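Local coordinates for putative uncharacterized protein (Methanosarcina barkeri str. Fusaro, PDB 3P43), which probably acts as a manganese-dependent phosphoesterase of the LigD 3'-phosphoesterase family, which trims 3' ends in DNA repair, at residues H43-L48 against S56-K61; I102-T107 against G124-G129; G129-I134 against W145-K150. One frame throughout, in Å; residues are numbered along the deposited sequence.

Contact 1: residues H43-L48 against S56-K61; sequences HYDFRL and SWAVPK. With MN (manganese (II) ion), chain B.
R47 reaches across to S56 along most of its side chain. Its CB and CG lie beside the serine hydroxyl, CG coming to 3.3 Å of S56 OG. The chain then runs extended from CG to NE, and CD also passes the hydroxyl. NE turns to Q35 on strand 31-38. At the tip, NH1 donates to S56 OG at 2.9 Å, with the oxygen at the edge of the guanidinium, only 6° out of its plane. D45 CB lies over one face of that group, toward its rim. NH2 lies 3.7 Å from D45 OD2, but the oxygen is well out of the guanidinium plane, so this is a long ion pair with no N-H pointing at it. A leucine in place of R47 would probably leave Q35 OE1 and the S56 hydroxyl without their donors.

The two segments belong to the antiparallel hairpin of strands 42-50 and 53-59, part of the beta barrel. Y44 with V59 and F46 with W57 are hydrogen-bonded pairs. D45 with A58 and R47 with S56 are non-hydrogen-bonded pairs. The sheet face with D45 and R47 carries the metal site. H43 NE2 binds the manganese at 2.3 Å and D45 OD2 at 2.2 Å; H37 is the third protein ligand. D45 OD1 lies 2.7 Å from the manganese, so both carboxylate oxygens approach it, unequally. The imidazole of H43 is steadied at ND1 by the carbonyl of K41, and its CD2 lies 4.0 Å from A58 CB.

The other face, with Y44, F46, W57 and V59, is largely aromatic and aliphatic. F46 and W57 run side by side, with W57 CE3 at the edge of the phenyl ring, 3.9 Å from F46 CD2. L48 CD1 approaches W57 CZ3 obliquely.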
loop_
_atom_site.group_PDB
_atom_site.type_symbol
_atom_site.label_atom_id
_atom_site.label_comp_id
_atom_site.label_asym_id
_atom_site.label_seq_id
_atom_site.Cartn_x
_atom_site.Cartn_y
_atom_site.Cartn_z
ATOM N N HIS A 43 -4.189 -10.650 -3.214
ATOM C CA HIS A 43 -3.910 -9.649 -2.188
ATOM C C HIS A 43 -3.846 -8.267 -2.814
ATOM O O HIS A 43 -4.010 -8.115 -4.023
ATOM C CB HIS A 43 -2.603 -9.957 -1.460
ATOM C CG HIS A 43 -1.400 -9.899 -2.343
ATOM N ND1 HIS A 43 -0.989 -10.968 -3.109
ATOM C CD2 HIS A 43 -0.518 -8.902 -2.583
ATOM C CE1 HIS A 43 0.095 -10.632 -3.783
ATOM N NE2 HIS A 43 0.403 -9.385 -3.479
ATOM N N TYR A 44 -3.619 -7.257 -1.986
ATOM C CA TYR A 44 -3.571 -5.892 -2.476
ATOM C C TYR A 44 -2.244 -5.255 -2.137
ATOM O O TYR A 44 -1.789 -5.296 -0.994
ATOM C CB TYR A 44 -4.733 -5.071 -1.915
ATOM C CG TYR A 44 -6.075 -5.481 -2.481
ATOM C CD1 TYR A 44 -6.694 -4.721 -3.466
ATOM C CD2 TYR A 44 -6.717 -6.635 -2.039
ATOM C CE1 TYR A 44 -7.915 -5.092 -3.997
ATOM C CE2 TYR A 44 -7.946 -7.016 -2.565
ATOM C CZ TYR A 44 -8.539 -6.241 -3.544
ATOM O OH TYR A 44 -9.756 -6.602 -4.073
ATOM N N ASP A 45 -1.607 -4.685 -3.147
ATOM C CA ASP A 45 -0.364 -3.972 -2.924
ATOM C C ASP A 45 -0.673 -2.492 -2.755
ATOM O O ASP A 45 -1.281 -1.865 -3.625
ATOM C CB ASP A 45 0.619 -4.227 -4.061
ATOM C CG ASP A 45 1.121 -5.654 -4.072
ATOM O OD1 ASP A 45 1.677 -6.093 -3.046
ATOM O OD2 ASP A 45 0.957 -6.343 -5.094
ATOM N N PHE A 46 -0.288 -1.965 -1.598
ATOM C CA PHE A 46 -0.484 -0.566 -1.266
ATOM C C PHE A 46 0.857 0.164 -1.394
ATOM O O PHE A 46 1.834 -0.215 -0.754
ATOM C CB PHE A 46 -1.036 -0.439 0.160
ATOM C CG PHE A 46 -1.189 0.974 0.619
ATOM C CD1 PHE A 46 -2.242 1.750 0.168
ATOM C CD2 PHE A 46 -0.276 1.531 1.492
ATOM C CE1 PHE A 46 -2.380 3.054 0.581
ATOM C CE2 PHE A 46 -0.414 2.837 1.911
ATOM C CZ PHE A 46 -1.464 3.603 1.451
ATOM N N ARG A 47 0.899 1.199 -2.226
ATOM C CA ARG A 47 2.155 1.876 -2.537
ATOM C C ARG A 47 2.071 3.383 -2.348
ATOM O O ARG A 47 1.118 4.022 -2.791
ATOM C CB ARG A 47 2.573 1.590 -3.979
ATOM C CG ARG A 47 2.554 0.128 -4.373
ATOM C CD ARG A 47 3.123 -0.036 -5.767
ATOM N NE ARG A 47 2.706 -1.288 -6.371
ATOM C CZ ARG A 47 3.256 -2.462 -6.094
ATOM N NH1 ARG A 47 4.249 -2.534 -5.218
ATOM N NH2 ARG A 47 2.810 -3.559 -6.691
ATOM N N LEU A 48 3.092 3.943 -1.708
ATOM C CA LEU A 48 3.188 5.383 -1.486
ATOM C C LEU A 48 4.438 5.917 -2.165
ATOM O O LEU A 48 5.527 5.355 -2.010
ATOM C CB LEU A 48 3.287 5.692 0.009
ATOM C CG LEU A 48 2.071 5.456 0.898
ATOM C CD1 LEU A 48 2.465 5.606 2.362
ATOM C CD2 LEU A 48 0.939 6.412 0.541
ATOM N N SER A 56 6.278 0.149 -0.637
ATOM C CA SER A 56 5.197 -0.802 -0.896
ATOM C C SER A 56 4.896 -1.776 0.237
ATOM O O SER A 56 5.799 -2.202 0.962
ATOM C CB SER A 56 5.493 -1.590 -2.177
ATOM O OG SER A 56 5.530 -0.732 -3.300
ATOM N N TRP A 57 3.617 -2.128 0.363
ATOM C CA TRP A 57 3.156 -3.115 1.338
ATOM C C TRP A 57 2.169 -4.067 0.683
ATOM O O TRP A 57 1.324 -3.641 -0.107
ATOM C CB TRP A 57 2.446 -2.444 2.520
ATOM C CG TRP A 57 3.315 -1.597 3.417
ATOM C CD1 TRP A 57 3.866 -1.965 4.609
ATOM C CD2 TRP A 57 3.696 -0.231 3.203
ATOM N NE1 TRP A 57 4.574 -0.916 5.148
ATOM C CE2 TRP A 57 4.484 0.161 4.304
ATOM C CE3 TRP A 57 3.443 0.702 2.187
ATOM C CZ2 TRP A 57 5.033 1.439 4.412
ATOM C CZ3 TRP A 57 3.988 1.967 2.295
ATOM C CH2 TRP A 57 4.770 2.326 3.402
ATOM N N ALA A 58 2.277 -5.353 1.015
ATOM C CA ALA A 58 1.263 -6.334 0.642
ATOM C C ALA A 58 0.209 -6.436 1.749
ATOM O O ALA A 58 0.532 -6.702 2.905
ATOM C CB ALA A 58 1.902 -7.684 0.406
ATOM N N VAL A 59 -1.046 -6.201 1.386
ATOM C CA VAL A 59 -2.165 -6.306 2.313
ATOM C C VAL A 59 -3.067 -7.453 1.860
ATOM O O VAL A 59 -3.632 -7.399 0.769
ATOM C CB VAL A 59 -2.986 -4.998 2.334
ATOM C CG1 VAL A 59 -3.992 -5.008 3.479
ATOM C CG2 VAL A 59 -2.059 -3.795 2.445
ATOM N N PRO A 60 -3.194 -8.498 2.689
ATOM C CA PRO A 60 -3.960 -9.702 2.326
ATOM C C PRO A 60 -5.472 -9.498 2.151
ATOM O O PRO A 60 -6.162 -10.433 1.760
ATOM C CB PRO A 60 -3.672 -10.674 3.478
ATOM C CG PRO A 60 -3.157 -9.816 4.600
ATOM C CD PRO A 60 -2.463 -8.662 3.958
ATOM N N LYS A 61 -5.977 -8.304 2.434
ATOM C CA LYS A 61 -7.390 -8.004 2.226
ATOM C C LYS A 61 -7.506 -6.609 1.629
ATOM O O LYS A 61 -6.517 -5.883 1.561
ATOM C CB LYS A 61 -8.151 -8.063 3.552
ATOM C CG LYS A 61 -8.489 -9.466 4.043
ATOM C CD LYS A 61 -9.027 -9.419 5.464
ATOM C CE LYS A 61 -9.458 -10.793 5.962
ATOM N NZ LYS A 61 -10.781 -11.194 5.404
HETATM MN MN MN B . 2.005 -8.248 -4.590
#

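Contact 2: residues I102-T107 against G124-G129; sequences IWDRGT and GKELKG
The carboxylate of D104 takes three backbone N-H groups from the turn at 124-129. K125 N donates to OD1 at 3.0 Å, on the syn lone pair. L127 N and E126 N both donate to OD2, at 3.0 Å and 3.1 Å. These two come from the same face of the carboxylate. L127 N is 33° out of the plane on the syn side, and E126 N stands further above it, at 56°. Three bonds fix the rotation of the carboxylate, and their N-H dipoles would help to stabilise a negative charge on this buried group. The side-chain torsion directs it there: CG lies opposite the backbone N, at chi1 -164°.

W103 packs next to it. The CG of E126 sits over one face of the indole, 4.0 Å from the centroid of the six-membered ring, a CH-pi contact. L127 CD2 meets the ring at its edge, 3.8 Å from W103 CZ3. A water donates to both W103 O and E126 OE2, tying the glutamate back to the strand.

The next shell sets these groups in place. W103 and D104 both face V34 in a classic beta bulge, consistent with two consecutive residues both meeting the turn. The turn is closed on itself by G124 N bonding to L127 O at 2.8 Å.

The contact fastens the connection between strands 117-123 and 130-135 to strand 98-114. That long strand pairs with strand 31-38 through the bulge and with strand 117-123 further along the chain.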
loop_
_atom_site.group_PDB
_atom_site.type_symbol
_atom_site.label_atom_id
_atom_site.label_comp_id
_atom_site.label_asym_id
_atom_site.label_seq_id
_atom_site.Cartn_x
_atom_site.Cartn_y
_atom_site.Cartn_z
ATOM N N ILE A 102 -5.343 -1.964 -11.276
ATOM C CA ILE A 102 -5.407 -0.768 -10.451
ATOM C C ILE A 102 -6.740 -0.760 -9.728
ATOM O O ILE A 102 -7.787 -0.636 -10.362
ATOM C CB ILE A 102 -5.286 0.527 -11.274
ATOM C CG1 ILE A 102 -4.030 0.505 -12.145
ATOM C CG2 ILE A 102 -5.243 1.735 -10.344
ATOM C CD1 ILE A 102 -2.772 0.820 -11.392
ATOM N N TRP A 103 -6.691 -0.906 -8.406
ATOM C CA TRP A 103 -7.886 -0.884 -7.569
ATOM C C TRP A 103 -8.244 0.534 -7.137
ATOM O O TRP A 103 -9.417 0.900 -7.098
ATOM C CB TRP A 103 -7.682 -1.764 -6.345
ATOM C CG TRP A 103 -8.887 -1.893 -5.457
ATOM C CD1 TRP A 103 -9.962 -2.713 -5.650
ATOM C CD2 TRP A 103 -9.123 -1.214 -4.213
ATOM N NE1 TRP A 103 -10.855 -2.577 -4.617
ATOM C CE2 TRP A 103 -10.363 -1.664 -3.721
ATOM C CE3 TRP A 103 -8.409 -0.264 -3.475
ATOM C CZ2 TRP A 103 -10.906 -1.194 -2.529
ATOM C CZ3 TRP A 103 -8.949 0.198 -2.287
ATOM C CH2 TRP A 103 -10.182 -0.268 -1.826
ATOM N N ASP A 104 -7.229 1.325 -6.796
ATOM C CA ASP A 104 -7.428 2.744 -6.529
ATOM C C ASP A 104 -6.159 3.511 -6.878
ATOM O O ASP A 104 -5.076 2.937 -6.983
ATOM C CB ASP A 104 -7.805 2.991 -5.063
ATOM C CG ASP A 104 -8.399 4.380 -4.832
ATOM O OD1 ASP A 104 -8.799 5.041 -5.810
ATOM O OD2 ASP A 104 -8.474 4.811 -3.666
ATOM N N ARG A 105 -6.299 4.816 -7.054
ATOM C CA ARG A 105 -5.169 5.648 -7.426
ATOM C C ARG A 105 -5.448 7.099 -7.054
ATOM O O ARG A 105 -6.560 7.593 -7.230
ATOM C CB ARG A 105 -4.897 5.525 -8.928
ATOM C CG ARG A 105 -3.599 6.177 -9.364
ATOM C CD ARG A 105 -3.584 6.472 -10.850
ATOM N NE ARG A 105 -2.495 7.389 -11.169
ATOM C CZ ARG A 105 -1.246 7.003 -11.400
ATOM N NH1 ARG A 105 -0.939 5.715 -11.363
ATOM N NH2 ARG A 105 -0.310 7.904 -11.674
ATOM N N GLY A 106 -4.441 7.785 -6.531
ATOM C CA GLY A 106 -4.645 9.165 -6.157
ATOM C C GLY A 106 -3.369 9.855 -5.740
ATOM O O GLY A 106 -2.269 9.415 -6.064
ATOM N N THR A 107 -3.535 10.949 -5.012
ATOM C CA THR A 107 -2.418 11.672 -4.431
ATOM C C THR A 107 -2.594 11.654 -2.926
ATOM O O THR A 107 -3.638 11.238 -2.416
ATOM C CB THR A 107 -2.393 13.128 -4.896
ATOM O OG1 THR A 107 -3.656 13.737 -4.609
ATOM C CG2 THR A 107 -2.119 13.209 -6.405
ATOM N N GLY A 124 -8.121 9.493 -2.910
ATOM C CA GLY A 124 -8.448 8.554 -3.967
ATOM C C GLY A 124 -9.949 8.427 -4.160
ATOM O O GLY A 124 -10.721 9.231 -3.633
ATOM N N LYS A 125 -10.362 7.416 -4.918
ATOM C CA LYS A 125 -11.776 7.193 -5.200
ATOM C C LYS A 125 -12.376 6.197 -4.217
ATOM O O LYS A 125 -13.572 6.220 -3.947
ATOM C CB LYS A 125 -11.965 6.673 -6.626
ATOM C CG LYS A 125 -11.552 7.648 -7.708
ATOM C CD LYS A 125 -11.927 7.106 -9.073
ATOM C CE LYS A 125 -11.675 8.126 -10.171
ATOM N NZ LYS A 125 -12.071 7.591 -11.504
ATOM N N GLU A 126 -11.537 5.307 -3.703
ATOM C CA GLU A 126 -11.960 4.355 -2.688
ATOM C C GLU A 126 -11.464 4.825 -1.333
ATOM O O GLU A 126 -12.209 4.852 -0.356
ATOM C CB GLU A 126 -11.394 2.969 -2.989
ATOM C CG GLU A 126 -11.695 2.463 -4.386
ATOM C CD GLU A 126 -13.175 2.193 -4.610
ATOM O OE1 GLU A 126 -14.014 2.762 -3.881
ATOM O OE2 GLU A 126 -13.500 1.406 -5.522
ATOM N N LEU A 127 -10.195 5.208 -1.292
ATOM C CA LEU A 127 -9.563 5.613 -0.051
ATOM C C LEU A 127 -9.465 7.128 0.028
ATOM O O LEU A 127 -8.780 7.765 -0.780
ATOM C CB LEU A 127 -8.168 4.990 0.063
ATOM C CG LEU A 127 -8.040 3.493 -0.226
ATOM C CD1 LEU A 127 -6.648 3.016 0.146
ATOM C CD2 LEU A 127 -9.101 2.695 0.528
ATOM N N LYS A 128 -10.157 7.700 1.006
ATOM C CA LYS A 128 -10.050 9.123 1.287
ATOM C C LYS A 128 -9.829 9.354 2.776
ATOM O O LYS A 128 -10.378 8.642 3.611
ATOM C CB LYS A 128 -11.312 9.857 0.845
ATOM C CG LYS A 128 -11.678 9.667 -0.603
ATOM C CD LYS A 128 -13.018 10.313 -0.901
ATOM C CE LYS A 128 -13.413 10.134 -2.359
ATOM N NZ LYS A 128 -13.492 8.691 -2.712
ATOM N N GLY A 129 -9.028 10.361 3.102
ATOM C CA GLY A 129 -8.823 10.738 4.486
ATOM C C GLY A 129 -7.553 10.168 5.082
ATOM O O GLY A 129 -6.705 9.621 4.373
HETATM O O HOH W 1 -11.821 -0.359 -7.003
#

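Contact 3: residues G129-I134 against W145-K150; sequences GIYVLI and WLFFKK
F148 has CG between its backbone N and carbonyl carbon, chi1 61°, and this swings the phenyl over V132. The valine CB sits above one face of the ring, 4.0 Å from its centroid. K149 takes the other course. Its CG is opposite the backbone N (chi1 -179°), and the chain stays extended to NZ and crosses the phenol of Y131 obliquely. K149 CB covers one ring face, 3.8 Å from the centroid, and CD reaches the phenol oxygen. The polar tips bond elsewhere, Y131 OH to the carbonyl of P64 and K149 NZ to that of K65.

Strands 130-135 and 145-149 form an antiparallel hairpin of the barrel. V132 with F148 and I134 with L146 are hydrogen-bonded pairs, and K150 N adds a bond to I130 O at 2.7 Å. Y131, L133, F147 and K149 share one face of the sheet; V132, I134, L146 and F148 share the other.

On the face with Y131, L133 CD2 presses on F147 CD1 at 3.3 Å, a tight fit. F147 CE1 also meets Y131 CD1, with the two rings oblique, their planes at 44°. L133 CB touches W145 CE3 at 3.6 Å. On the sheet face with V132 and F148, R70 of strand 70-80 makes a cation-pi contact with F148.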
loop_
_atom_site.group_PDB
_atom_site.type_symbol
_atom_site.label_atom_id
_atom_site.label_comp_id
_atom_site.label_asym_id
_atom_site.label_seq_id
_atom_site.Cartn_x
_atom_site.Cartn_y
_atom_site.Cartn_z
ATOM N N GLY A 129 -9.028 10.361 3.102
ATOM C CA GLY A 129 -8.823 10.738 4.486
ATOM C C GLY A 129 -7.553 10.168 5.082
ATOM O O GLY A 129 -6.705 9.621 4.373
ATOM N N ILE A 130 -7.430 10.278 6.398
ATOM C CA ILE A 130 -6.178 9.943 7.057
ATOM C C ILE A 130 -6.031 8.450 7.314
ATOM O O ILE A 130 -6.915 7.813 7.878
ATOM C CB ILE A 130 -5.989 10.740 8.361
ATOM C CG1 ILE A 130 -6.206 12.234 8.099
ATOM C CG2 ILE A 130 -4.598 10.495 8.936
ATOM C CD1 ILE A 130 -6.257 13.071 9.359
ATOM N N TYR A 131 -4.901 7.908 6.878
ATOM C CA TYR A 131 -4.572 6.503 7.060
ATOM C C TYR A 131 -3.267 6.379 7.830
ATOM O O TYR A 131 -2.400 7.243 7.723
ATOM C CB TYR A 131 -4.462 5.806 5.703
ATOM C CG TYR A 131 -5.804 5.480 5.108
ATOM C CD1 TYR A 131 -6.260 4.172 5.062
ATOM C CD2 TYR A 131 -6.631 6.484 4.615
ATOM C CE1 TYR A 131 -7.498 3.868 4.531
ATOM C CE2 TYR A 131 -7.872 6.189 4.076
ATOM C CZ TYR A 131 -8.302 4.880 4.044
ATOM O OH TYR A 131 -9.532 4.568 3.517
ATOM N N VAL A 132 -3.135 5.305 8.605
ATOM C CA VAL A 132 -1.980 5.121 9.478
ATOM C C VAL A 132 -1.325 3.759 9.265
ATOM O O VAL A 132 -2.006 2.738 9.158
ATOM C CB VAL A 132 -2.374 5.278 10.980
ATOM C CG1 VAL A 132 -1.140 5.221 11.887
ATOM C CG2 VAL A 132 -3.127 6.583 11.205
ATOM N N LEU A 133 0.001 3.760 9.184
ATOM C CA LEU A 133 0.788 2.531 9.182
ATOM C C LEU A 133 1.724 2.533 10.389
ATOM O O LEU A 133 2.538 3.446 10.547
ATOM C CB LEU A 133 1.599 2.411 7.890
ATOM C CG LEU A 133 0.798 2.123 6.613
ATOM C CD1 LEU A 133 1.597 2.485 5.378
ATOM C CD2 LEU A 133 0.368 0.671 6.565
ATOM N N ILE A 134 1.599 1.519 11.244
ATOM C CA ILE A 134 2.449 1.404 12.430
ATOM C C ILE A 134 3.160 0.063 12.432
ATOM O O ILE A 134 2.514 -0.982 12.411
ATOM C CB ILE A 134 1.634 1.523 13.735
ATOM C CG1 ILE A 134 0.787 2.796 13.729
ATOM C CG2 ILE A 134 2.552 1.515 14.952
ATOM C CD1 ILE A 134 0.014 3.003 15.012
ATOM N N TRP A 145 3.138 -4.316 9.551
ATOM C CA TRP A 145 2.567 -3.030 9.915
ATOM C C TRP A 145 1.077 -3.142 10.144
ATOM O O TRP A 145 0.377 -3.841 9.403
ATOM C CB TRP A 145 2.803 -2.015 8.803
ATOM C CG TRP A 145 4.235 -1.732 8.512
ATOM C CD1 TRP A 145 5.157 -2.602 8.009
ATOM C CD2 TRP A 145 4.909 -0.481 8.677
ATOM N NE1 TRP A 145 6.363 -1.972 7.855
ATOM C CE2 TRP A 145 6.240 -0.668 8.257
ATOM C CE3 TRP A 145 4.516 0.780 9.138
ATOM C CZ2 TRP A 145 7.188 0.359 8.290
ATOM C CZ3 TRP A 145 5.456 1.797 9.172
ATOM C CH2 TRP A 145 6.777 1.579 8.750
ATOM N N LEU A 146 0.593 -2.451 11.167
ATOM C CA LEU A 146 -0.843 -2.304 11.381
ATOM C C LEU A 146 -1.361 -1.175 10.493
ATOM O O LEU A 146 -0.887 -0.044 10.579
ATOM C CB LEU A 146 -1.130 -1.968 12.840
ATOM C CG LEU A 146 -2.607 -2.007 13.216
ATOM C CD1 LEU A 146 -3.030 -3.449 13.323
ATOM C CD2 LEU A 146 -2.843 -1.281 14.527
ATOM N N PHE A 147 -2.346 -1.480 9.654
ATOM C CA PHE A 147 -2.819 -0.543 8.642
ATOM C C PHE A 147 -4.297 -0.198 8.856
ATOM O O PHE A 147 -5.143 -1.084 8.884
ATOM C CB PHE A 147 -2.608 -1.175 7.261
ATOM C CG PHE A 147 -3.020 -0.306 6.104
ATOM C CD1 PHE A 147 -2.903 1.074 6.167
ATOM C CD2 PHE A 147 -3.490 -0.880 4.933
ATOM C CE1 PHE A 147 -3.268 1.865 5.092
ATOM C CE2 PHE A 147 -3.860 -0.095 3.853
ATOM C CZ PHE A 147 -3.749 1.281 3.933
ATOM N N PHE A 148 -4.614 1.085 9.003
ATOM C CA PHE A 148 -6.005 1.474 9.222
ATOM C C PHE A 148 -6.315 2.926 8.868
ATOM O O PHE A 148 -5.422 3.763 8.768
ATOM C CB PHE A 148 -6.426 1.191 10.675
ATOM C CG PHE A 148 -5.617 1.938 11.705
ATOM C CD1 PHE A 148 -6.053 3.155 12.198
ATOM C CD2 PHE A 148 -4.427 1.412 12.186
ATOM C CE1 PHE A 148 -5.316 3.842 13.152
ATOM C CE2 PHE A 148 -3.685 2.091 13.141
ATOM C CZ PHE A 148 -4.130 3.309 13.622
ATOM N N LYS A 149 -7.602 3.210 8.691
ATOM C CA LYS A 149 -8.073 4.568 8.465
ATOM C C LYS A 149 -8.385 5.222 9.806
ATOM O O LYS A 149 -9.079 4.641 10.635
ATOM C CB LYS A 149 -9.324 4.566 7.588
ATOM C CG LYS A 149 -9.850 5.961 7.288
ATOM C CD LYS A 149 -11.108 5.926 6.444
ATOM C CE LYS A 149 -11.668 7.329 6.262
ATOM N NZ LYS A 149 -12.846 7.323 5.361
ATOM N N LYS A 150 -7.870 6.430 10.016
ATOM C CA LYS A 150 -8.077 7.139 11.280
ATOM C C LYS A 150 -9.555 7.452 11.516
ATOM O O LYS A 150 -10.279 7.840 10.596
ATOM C CB LYS A 150 -7.236 8.418 11.326
ATOM C CG LYS A 150 -6.320 8.518 12.533
ATOM C CD LYS A 150 -5.329 9.656 12.377
ATOM C CE LYS A 150 -4.401 9.765 13.578
ATOM N NZ LYS A 150 -5.127 10.224 14.794
HETATM O O HOH W 2 -10.039 9.681 8.229
HETATM O O HOH W 3 -12.244 6.329 2.379
#

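How the contacts relate
All three contacts reach the same curled antiparallel sheet. Contact 1 holds two of the three protein residues that bind the manganese. The side chains of W103 in contact 2 and F147 in contact 3 lie about 12 and 13 Å from the metal. The face of contact 1 with Y44, F46 and W57 meets both others. Y44 CE1 is 3.5 Å from W103 CD1 of contact 2. Towards contact 3, W57 NE1 packs 3.4 Å from W145 CD1, W57 CZ2 lies 3.7 Å from L133 CD1, and F46 CE1 is 4.0 Å from F147 CZ. Contacts 2 and 3 share G129, where the chain turns a corner. K128 O also packs 3.2 Å from K149 CE there.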